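Local coordinates for malonyl coenzyme A-acyl carrier protein transacylase (Helicobacter pylori, PDB 2H1Y) that probably transfers the malonyl group of malonyl-CoA to holo acyl carrier protein, giving malonyl-ACP and free CoA, at residues 156-161 against 190-195; 166-171 against 177-182; 173-178 against 290-295; 239-244 against 256-261. All blocks are in the same frame, centred on the assembly; numbering follows the deposited sequence.

Overall arrangement
Contacts 1 and 2 lie in the small ferredoxin-like subdomain, whose four-stranded antiparallel sheet carries helices 152-160 and 189-195. Contact 1 joins these helices, and contact 2 pairs two strands of the sheet they cover; their centres are about 12 Å apart, and L156 and C159 of the helical layer pack on F170, C167 and L178. Contact 3, its centre about 14 Å from that of contact 2, shares V177 and L178 with it and links the hairpin to helix 288-294 of the large subdomain. Contact 4, about 15 Å from contact 2 between centres, adjoins the probable active site around S104 and H210; N171 of contact 2 bonds H103, the neighbour of S104. Contacts 1 and 4 are remote, their centres about 24 Å apart.

Contact 1: residues 156-161 against 190-195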
# COMPACT_ATOMS: atom_id res chain seq x y z
N LEU A 156 -0.82 19.13 11.00
CA LEU A 156 -1.05 18.43 12.23
C LEU A 156 -1.83 19.33 13.18
O LEU A 156 -2.93 18.98 13.63
CB LEU A 156 0.26 17.96 12.84
CG LEU A 156 0.10 16.72 13.74
CD1 LEU A 156 0.02 15.41 12.93
CD2 LEU A 156 1.23 16.65 14.76
N SER A 157 -1.30 20.52 13.44
CA SER A 157 -1.99 21.42 14.37
C SER A 157 -3.28 22.00 13.82
O SER A 157 -4.19 22.31 14.58
CB SER A 157 -1.08 22.50 14.94
OG SER A 157 -0.25 23.02 13.93
N LEU A 158 -3.37 22.14 12.50
CA LEU A 158 -4.65 22.56 11.91
C LEU A 158 -5.72 21.49 12.12
O LEU A 158 -6.85 21.81 12.48
CB LEU A 158 -4.51 22.90 10.43
CG LEU A 158 -5.80 23.05 9.63
CD1 LEU A 158 -6.62 24.23 10.10
CD2 LEU A 158 -5.48 23.23 8.17
N CYS A 159 -5.37 20.22 11.92
CA CYS A 159 -6.37 19.16 12.07
C CYS A 159 -6.82 19.02 13.50
O CYS A 159 -7.99 18.83 13.77
CB CYS A 159 -5.85 17.82 11.53
SG CYS A 159 -5.88 17.73 9.73
N GLN A 160 -5.86 19.16 14.42
CA GLN A 160 -6.10 19.02 15.86
C GLN A 160 -6.96 20.13 16.44
O GLN A 160 -7.64 19.92 17.44
CB GLN A 160 -4.78 18.93 16.63
CG GLN A 160 -4.07 17.59 16.42
CD GLN A 160 -2.78 17.49 17.21
OE1 GLN A 160 -2.43 18.41 17.96
NE2 GLN A 160 -2.06 16.37 17.04
N ARG A 161 -6.95 21.28 15.81
CA ARG A 161 -7.88 22.34 16.19
C ARG A 161 -9.16 22.36 15.32
O ARG A 161 -9.95 23.31 15.39
CB ARG A 161 -7.15 23.69 16.21
CG ARG A 161 -6.93 24.34 14.87
CD ARG A 161 -7.87 25.54 14.69
NE ARG A 161 -7.70 26.18 13.37
CZ ARG A 161 -6.53 26.59 12.89
NH1 ARG A 161 -5.42 26.42 13.60
NH2 ARG A 161 -6.46 27.14 11.69
N PRO A 190 -9.85 27.72 1.97
CA PRO A 190 -9.32 29.09 1.97
C PRO A 190 -8.21 29.28 3.00
O PRO A 190 -7.37 30.17 2.84
CB PRO A 190 -10.53 29.95 2.36
CG PRO A 190 -11.72 29.02 2.42
CD PRO A 190 -11.18 27.64 2.60
N THR A 191 -8.23 28.47 4.05
CA THR A 191 -7.21 28.47 5.09
C THR A 191 -5.96 27.73 4.59
O THR A 191 -4.84 28.17 4.83
CB THR A 191 -7.76 27.80 6.36
OG1 THR A 191 -9.16 28.12 6.51
CG2 THR A 191 -6.99 28.24 7.60
N LEU A 192 -6.16 26.61 3.89
CA LEU A 192 -5.05 25.88 3.31
C LEU A 192 -4.35 26.74 2.28
O LEU A 192 -3.12 26.84 2.27
CB LEU A 192 -5.54 24.59 2.66
CG LEU A 192 -5.90 23.46 3.60
CD1 LEU A 192 -6.74 22.40 2.89
CD2 LEU A 192 -4.67 22.85 4.19
N LYS A 193 -5.15 27.38 1.44
CA LYS A 193 -4.65 28.28 0.41
C LYS A 193 -3.70 29.29 1.03
O LYS A 193 -2.57 29.46 0.57
CB LYS A 193 -5.82 29.01 -0.26
CG LYS A 193 -5.43 30.06 -1.30
CD LYS A 193 -5.75 29.62 -2.72
CE LYS A 193 -7.09 30.20 -3.18
NZ LYS A 193 -7.41 29.83 -4.60
N GLU A 194 -4.17 29.93 2.09
CA GLU A 194 -3.43 30.98 2.77
C GLU A 194 -2.18 30.45 3.44
O GLU A 194 -1.24 31.20 3.69
CB GLU A 194 -4.34 31.61 3.81
CG GLU A 194 -3.86 32.93 4.36
CD GLU A 194 -4.68 33.38 5.54
OE1 GLU A 194 -4.29 34.37 6.18
OE2 GLU A 194 -5.72 32.75 5.84
N MET A 195 -2.16 29.15 3.73
CA MET A 195 -1.01 28.50 4.36
C MET A 195 0.02 28.08 3.31
O MET A 195 1.12 27.65 3.65
CB MET A 195 -1.47 27.29 5.18
CG MET A 195 -2.33 27.60 6.40
SD MET A 195 -2.88 26.09 7.29
CE MET A 195 -1.36 25.61 8.10
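L158 of helix 152-160 packs against L192 and M195 of helix 189-195, and its two methyl groups do different work. Its CB already points toward the second helix, and with CG anti to the backbone N (chi1 167°) the fork is carried outward in that direction. At the tip, CD2 is the branch that touches: it sits 4.0 Å from M195 SD and 4.1 Å from L192 CD2, reaching the thioether and a leucine methyl at once. The L158 and L192 side chains meet nearly perpendicular, whereas the bent end of M195 comes in obliquely. The other branch, CD1, stays with its own segment and lies 3.3 Å above the plane of the R161 guanidinium, offset toward its rim. R161 in turn presents an edge of that group to T191, its NH2 4.3 Å from the methyl CG2. L192 continues down to M145 and V147 of the sheet, completing the layering of two helices on one sheet face in this ferredoxin-like subdomain. Between the two segments the closest touches are made by methyls and a sulfur, so the contact rests on dispersion and burial of apolar surface.

Contact 2: residues 166-171 against 177-182; sequences WCANFN and VLAGVK
A classic beta bulge interrupts this antiparallel pairing: A168 and N169 share V177 as their partner, and the single carbonyl V177 O accepts from both backbone amides. The A168 N bond is short, 2.7 Å to V177 O, and runs nearly along the C=O axis; N169 N, 3.1 Å from V177 O, is tilted 20° from the carbonyl plane. V177 N returns a bond to N169 O, also 3.1 Å. Before the bulge the ladder is regular, with W166 and A179 forming a hydrogen-bonded pair: W166 N gives to A179 O at 2.8 Å and A179 N to W166 O at 2.6 Å. C167 and L178 make the non-hydrogen-bonded pair, and C167 SG touches L178 CD2 at 3.7 Å. On the other face A168 CB meets A179 CB, while the N169 and V177 side chains run alongside each other. With CG2 anti to its carbonyl carbon, V177 packs that methyl 3.7 Å from N171 ND2, whose hydrogen bond goes to Q175 OE1. The W166 indole sets its edge against A179 O and the CA of G180. Helix 152-160 covers the C167 and L178 face through C159, M144 of strand 142-148 packs on A168 and V177 on the other, and strand 165-172, outermost of the four, also bonds the backbone at V264 and Q267.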
# COMPACT_ATOMS: atom_id res chain seq x y z
N TRP A 166 -8.51 14.75 9.94
CA TRP A 166 -7.29 14.17 10.47
C TRP A 166 -6.25 14.01 9.37
O TRP A 166 -6.59 13.80 8.21
CB TRP A 166 -7.59 12.79 11.05
CG TRP A 166 -8.47 12.80 12.29
CD1 TRP A 166 -8.06 12.88 13.59
CD2 TRP A 166 -9.91 12.72 12.32
NE1 TRP A 166 -9.15 12.86 14.44
CE2 TRP A 166 -10.29 12.77 13.69
CE3 TRP A 166 -10.90 12.62 11.34
CZ2 TRP A 166 -11.62 12.73 14.09
CZ3 TRP A 166 -12.22 12.58 11.74
CH2 TRP A 166 -12.57 12.64 13.11
N CYS A 167 -4.99 14.10 9.75
CA CYS A 167 -3.89 13.69 8.91
C CYS A 167 -3.82 12.16 8.74
O CYS A 167 -3.78 11.41 9.73
CB CYS A 167 -2.58 14.21 9.50
SG CYS A 167 -2.46 16.01 9.51
N ALA A 168 -3.75 11.70 7.50
CA ALA A 168 -3.84 10.27 7.19
C ALA A 168 -2.60 9.68 6.52
O ALA A 168 -2.29 8.51 6.72
CB ALA A 168 -5.07 10.00 6.36
N ASN A 169 -1.94 10.48 5.69
CA ASN A 169 -0.65 10.08 5.12
C ASN A 169 0.35 11.20 5.28
O ASN A 169 0.02 12.37 5.03
CB ASN A 169 -0.75 9.83 3.62
CG ASN A 169 -1.67 8.69 3.24
OD1 ASN A 169 -2.24 7.97 4.08
ND2 ASN A 169 -1.83 8.52 1.94
N PHE A 170 1.57 10.83 5.63
CA PHE A 170 2.72 11.71 5.44
C PHE A 170 3.63 11.12 4.36
O PHE A 170 4.49 10.27 4.61
CB PHE A 170 3.46 11.95 6.77
CG PHE A 170 2.59 12.52 7.88
CD1 PHE A 170 2.35 11.80 9.04
CD2 PHE A 170 2.03 13.80 7.76
CE1 PHE A 170 1.56 12.32 10.07
CE2 PHE A 170 1.23 14.32 8.77
CZ PHE A 170 1.00 13.58 9.93
N ASN A 171 3.43 11.58 3.14
CA ASN A 171 4.07 10.96 1.98
C ASN A 171 5.38 11.60 1.60
O ASN A 171 6.08 11.12 0.69
CB ASN A 171 3.10 10.95 0.81
CG ASN A 171 1.94 10.03 1.05
OD1 ASN A 171 2.04 9.04 1.78
ND2 ASN A 171 0.81 10.35 0.44
N VAL A 177 -1.99 13.64 3.02
CA VAL A 177 -3.36 13.26 2.76
C VAL A 177 -4.16 13.40 4.04
O VAL A 177 -3.75 12.91 5.09
CB VAL A 177 -3.44 11.83 2.20
CG1 VAL A 177 -4.88 11.44 1.90
CG2 VAL A 177 -2.60 11.72 0.94
N LEU A 178 -5.28 14.11 3.96
CA LEU A 178 -6.16 14.32 5.10
C LEU A 178 -7.39 13.45 4.97
O LEU A 178 -7.79 13.10 3.86
CB LEU A 178 -6.55 15.79 5.26
CG LEU A 178 -5.42 16.83 5.30
CD1 LEU A 178 -6.00 18.25 5.33
CD2 LEU A 178 -4.39 16.63 6.42
N ALA A 179 -7.97 13.06 6.11
CA ALA A 179 -9.17 12.22 6.07
C ALA A 179 -10.28 12.86 6.88
O ALA A 179 -10.02 13.61 7.81
CB ALA A 179 -8.87 10.84 6.56
N GLY A 180 -11.52 12.56 6.52
CA GLY A 180 -12.65 13.08 7.28
C GLY A 180 -13.97 13.23 6.56
O GLY A 180 -14.23 12.57 5.54
N VAL A 181 -14.83 14.08 7.13
CA VAL A 181 -16.13 14.35 6.56
C VAL A 181 -15.88 15.33 5.44
O VAL A 181 -15.20 16.34 5.61
CB VAL A 181 -17.14 14.91 7.61
CG1 VAL A 181 -18.49 15.22 6.97
CG2 VAL A 181 -17.32 13.94 8.77
N LYS A 182 -16.41 14.97 4.27
CA LYS A 182 -16.21 15.72 3.04
C LYS A 182 -16.32 17.22 3.27
O LYS A 182 -15.32 17.92 3.19
CB LYS A 182 -17.20 15.27 1.98
CG LYS A 182 -17.10 16.04 0.68
CD LYS A 182 -15.99 15.50 -0.18
CE LYS A 182 -16.57 14.76 -1.36
NZ LYS A 182 -16.56 15.68 -2.51

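Contact 3: residues 173-178 against 290-295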
# COMPACT_ATOMS: atom_id res chain seq x y z
N GLY A 173 7.85 15.21 0.74
CA GLY A 173 7.85 16.18 -0.34
C GLY A 173 6.66 17.08 -0.16
O GLY A 173 6.03 17.51 -1.13
N MET A 174 6.34 17.34 1.12
CA MET A 174 5.21 18.19 1.51
C MET A 174 3.88 17.75 0.90
O MET A 174 3.03 18.57 0.57
CB MET A 174 5.54 19.65 1.23
CG MET A 174 6.81 20.07 2.00
SD MET A 174 7.12 21.83 1.92
CE MET A 174 5.89 22.46 3.05
N GLN A 175 3.74 16.44 0.76
CA GLN A 175 2.47 15.84 0.34
C GLN A 175 1.80 15.17 1.53
O GLN A 175 2.34 14.22 2.09
CB GLN A 175 2.68 14.84 -0.80
CG GLN A 175 1.38 14.52 -1.53
CD GLN A 175 1.38 13.14 -2.17
OE1 GLN A 175 0.87 12.17 -1.58
NE2 GLN A 175 1.93 13.05 -3.39
N VAL A 176 0.63 15.66 1.90
CA VAL A 176 -0.10 15.15 3.05
C VAL A 176 -1.55 14.85 2.69
O VAL A 176 -2.25 15.67 2.12
CB VAL A 176 0.03 16.12 4.28
CG1 VAL A 176 -0.84 15.70 5.45
CG2 VAL A 176 1.51 16.22 4.73
N VAL A 177 -1.99 13.64 3.02
CA VAL A 177 -3.36 13.26 2.76
C VAL A 177 -4.16 13.40 4.04
O VAL A 177 -3.75 12.91 5.09
CB VAL A 177 -3.44 11.83 2.20
CG1 VAL A 177 -4.88 11.44 1.90
CG2 VAL A 177 -2.60 11.72 0.94
N LEU A 178 -5.28 14.11 3.96
CA LEU A 178 -6.16 14.32 5.10
C LEU A 178 -7.39 13.45 4.97
O LEU A 178 -7.79 13.10 3.86
CB LEU A 178 -6.55 15.79 5.26
CG LEU A 178 -5.42 16.83 5.30
CD1 LEU A 178 -6.00 18.25 5.33
CD2 LEU A 178 -4.39 16.63 6.42
N LYS A 290 7.93 4.83 -6.30
CA LYS A 290 9.05 5.44 -7.05
C LYS A 290 9.00 6.97 -7.00
O LYS A 290 10.04 7.62 -6.79
CB LYS A 290 9.03 5.01 -8.51
CG LYS A 290 10.37 5.14 -9.18
CD LYS A 290 10.30 4.86 -10.66
CE LYS A 290 11.71 4.81 -11.23
NZ LYS A 290 11.70 4.62 -12.70
N GLY A 291 7.80 7.53 -7.22
CA GLY A 291 7.55 8.97 -7.21
C GLY A 291 7.84 9.57 -5.85
O GLY A 291 8.66 10.48 -5.75
N LEU A 292 7.21 9.03 -4.80
CA LEU A 292 7.40 9.56 -3.46
C LEU A 292 8.86 9.56 -3.01
O LEU A 292 9.28 10.44 -2.27
CB LEU A 292 6.52 8.85 -2.45
CG LEU A 292 4.99 8.94 -2.62
CD1 LEU A 292 4.27 8.14 -1.52
CD2 LEU A 292 4.46 10.41 -2.66
N ASN A 293 9.64 8.57 -3.45
CA ASN A 293 11.06 8.50 -3.11
C ASN A 293 11.93 9.54 -3.80
O ASN A 293 12.99 9.88 -3.30
CB ASN A 293 11.64 7.12 -3.38
CG ASN A 293 11.06 6.04 -2.47
OD1 ASN A 293 10.26 6.31 -1.56
ND2 ASN A 293 11.46 4.81 -2.73
N LYS A 294 11.50 10.03 -4.96
CA LYS A 294 12.24 11.09 -5.63
C LYS A 294 12.52 12.17 -4.61
O LYS A 294 13.65 12.62 -4.49
CB LYS A 294 11.44 11.69 -6.81
CG LYS A 294 11.34 10.81 -8.06
CD LYS A 294 12.70 10.25 -8.48
CE LYS A 294 12.55 9.30 -9.66
NZ LYS A 294 13.87 9.06 -10.29
N ARG A 295 11.48 12.54 -3.86
CA ARG A 295 11.57 13.61 -2.86
C ARG A 295 12.18 13.15 -1.53
O ARG A 295 12.42 13.96 -0.64
CB ARG A 295 10.19 14.24 -2.58
CG ARG A 295 9.23 14.41 -3.76
CD ARG A 295 9.44 15.71 -4.55
NE ARG A 295 10.19 15.41 -5.77
CZ ARG A 295 11.48 15.67 -5.94
NH1 ARG A 295 12.17 16.28 -4.98
NH2 ARG A 295 12.08 15.33 -7.07
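The hairpin of strands 165-172 and 175-179 meets the end of helix 288-294 here, Q175 resting on L292 and G173 on R295. Q175 stands at the start of its strand, its CG anti to the backbone N (chi1 -163°) and its chain extended beyond, which carries the amide across to the helix. There NE2 lies 3.7 Å from L292 CD2, and CD and OE1 are each 4.1 Å from that same methyl, so one branch of the leucine meets the whole end of the amide. The leucine lies crosswise to the glutamine chain. On the hairpin side the amide is steadied by N171, whose ND2 donates to Q175 OE1, and N171 itself packs against L292. A second touch lies at the turn. G173 and M174 both have left-handed helical backbone angles and form the two-residue link between the strands, leaving G173 CA bare toward R295. Its partner there is aliphatic: R295 CB is 3.8 Å and R295 CG 4.1 Å from G173 CA. Beyond CG the arginine bends at chi2 and chi3, and the guanidinium turns off from the hairpin. Helix 288-294 is tied to its own subdomain by N293, which bonds Y266 OH and T301 OG1. It connects the neighbouring parallel strands 279-283 and 301-304, a beta-alpha-beta unit of the large subdomain; the contact thus joins the two subdomains characteristic of FabD acyltransferases, the ferredoxin-like hairpin leaning on a helix of the alpha/beta core.

Contact 4: residues 239-244 against 256-261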
# COMPACT_ATOMS: atom_id res chain seq x y z
N SER A 239 6.61 -0.79 9.99
CA SER A 239 5.24 -0.40 10.27
C SER A 239 4.95 1.05 9.84
O SER A 239 5.63 1.98 10.27
CB SER A 239 4.95 -0.59 11.76
OG SER A 239 3.84 0.20 12.20
N ASN A 240 3.94 1.24 9.00
CA ASN A 240 3.45 2.60 8.73
C ASN A 240 3.00 3.28 10.02
O ASN A 240 3.05 4.51 10.12
CB ASN A 240 2.26 2.61 7.76
CG ASN A 240 2.64 2.18 6.33
OD1 ASN A 240 3.81 2.12 5.95
ND2 ASN A 240 1.62 1.90 5.54
N ALA A 241 2.59 2.49 11.00
CA ALA A 241 2.04 3.06 12.24
C ALA A 241 3.10 3.61 13.22
O ALA A 241 2.95 4.73 13.74
CB ALA A 241 1.11 2.07 12.91
N THR A 242 4.19 2.85 13.44
CA THR A 242 5.23 3.21 14.41
C THR A 242 6.63 3.44 13.81
O THR A 242 7.56 3.81 14.51
CB THR A 242 5.37 2.14 15.56
OG1 THR A 242 5.95 0.93 15.04
CG2 THR A 242 4.05 1.83 16.23
N ASN A 243 6.80 3.18 12.53
CA ASN A 243 8.12 3.29 11.93
C ASN A 243 9.17 2.43 12.65
O ASN A 243 10.34 2.79 12.74
CB ASN A 243 8.57 4.77 11.82
CG ASN A 243 9.93 4.93 11.14
OD1 ASN A 243 10.65 5.89 11.40
ND2 ASN A 243 10.29 3.98 10.29
N GLU A 244 8.72 1.27 13.13
CA GLU A 244 9.59 0.28 13.75
C GLU A 244 9.40 -1.07 13.04
O GLU A 244 8.28 -1.45 12.72
CB GLU A 244 9.28 0.16 15.25
CG GLU A 244 9.52 1.47 16.06
CD GLU A 244 8.86 1.49 17.46
OE1 GLU A 244 7.68 1.07 17.59
OE2 GLU A 244 9.54 1.94 18.42
N LEU A 256 -0.73 -4.23 12.04
CA LEU A 256 -1.69 -4.11 10.94
C LEU A 256 -3.06 -3.66 11.44
O LEU A 256 -3.86 -3.18 10.63
CB LEU A 256 -1.82 -5.41 10.15
CG LEU A 256 -0.65 -5.84 9.25
CD1 LEU A 256 -0.90 -7.17 8.57
CD2 LEU A 256 -0.29 -4.77 8.19
N SER A 257 -3.33 -3.80 12.74
CA SER A 257 -4.59 -3.32 13.35
C SER A 257 -4.50 -1.83 13.50
O SER A 257 -5.33 -1.08 13.01
CB SER A 257 -4.79 -3.86 14.78
OG SER A 257 -5.05 -5.24 14.85
N LEU A 258 -3.46 -1.43 14.21
CA LEU A 258 -3.25 -0.07 14.62
C LEU A 258 -3.06 0.88 13.42
O LEU A 258 -3.49 2.05 13.45
CB LEU A 258 -2.03 -0.05 15.55
CG LEU A 258 -1.88 1.04 16.61
CD1 LEU A 258 -0.69 1.97 16.28
CD2 LEU A 258 -3.19 1.81 16.87
N GLN A 259 -2.44 0.35 12.37
CA GLN A 259 -2.24 1.06 11.12
C GLN A 259 -3.50 1.82 10.70
O GLN A 259 -3.45 3.02 10.45
CB GLN A 259 -1.82 0.07 10.04
CG GLN A 259 -1.23 0.72 8.80
CD GLN A 259 -1.68 0.03 7.55
OE1 GLN A 259 -2.88 -0.16 7.32
NE2 GLN A 259 -0.72 -0.37 6.73
N LEU A 260 -4.63 1.09 10.69
CA LEU A 260 -5.94 1.57 10.21
C LEU A 260 -6.43 2.88 10.80
O LEU A 260 -7.16 3.60 10.15
CB LEU A 260 -7.02 0.50 10.45
CG LEU A 260 -6.73 -0.87 9.85
CD1 LEU A 260 -7.63 -1.91 10.47
CD2 LEU A 260 -6.88 -0.86 8.32
N THR A 261 -6.04 3.17 12.03
CA THR A 261 -6.49 4.40 12.69
C THR A 261 -5.36 5.40 12.89
O THR A 261 -5.59 6.49 13.39
CB THR A 261 -7.29 4.12 14.02
OG1 THR A 261 -6.43 3.53 15.01
CG2 THR A 261 -8.42 3.16 13.76
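N240 and A241 are brought against Q259 and L258 by a tight loop that begins at S239. There S239 OG accepts from the backbone N of T242 at 2.9 Å, an ST motif, and more weakly from A241 N, while S239 O takes the backbone N of N243 at 2.8 Å. Next, N240 runs beside Q259, with N240 CB 4.1 Å from Q259 CG and the two amide planes only 11° apart. The Q259 amide is gripped by three outside partners: R129 NH2 gives to OE1, while NE2 bonds S104 O and E107 OE2. S104 lies in the GHSLG sequence, the nucleophile elbow of this family, and E107 directly follows it; R129 is probably the arginine that in FabD relatives binds the malonyl carboxylate, with Q259 helping to position it. The Q259 carbonyl receives H210 ND1, consistent with the serine-histidine active site of those relatives. E107 OE2 also accepts from N240 N, so it joins the loop and the Q259 amide. A241 then supplies the apolar touch: its CB is 3.8 Å from L258 CD1 and 3.9 Å from Q259 CA, set against the C-terminal part of helix 249-259. Past this point the loop closes on itself toward strand 245-246. T242 OG1 donates to E244 OE1 at 3.1 Å, on the anti side of the carboxylate, and E244 O accepts from S239 N at 3.3 Å.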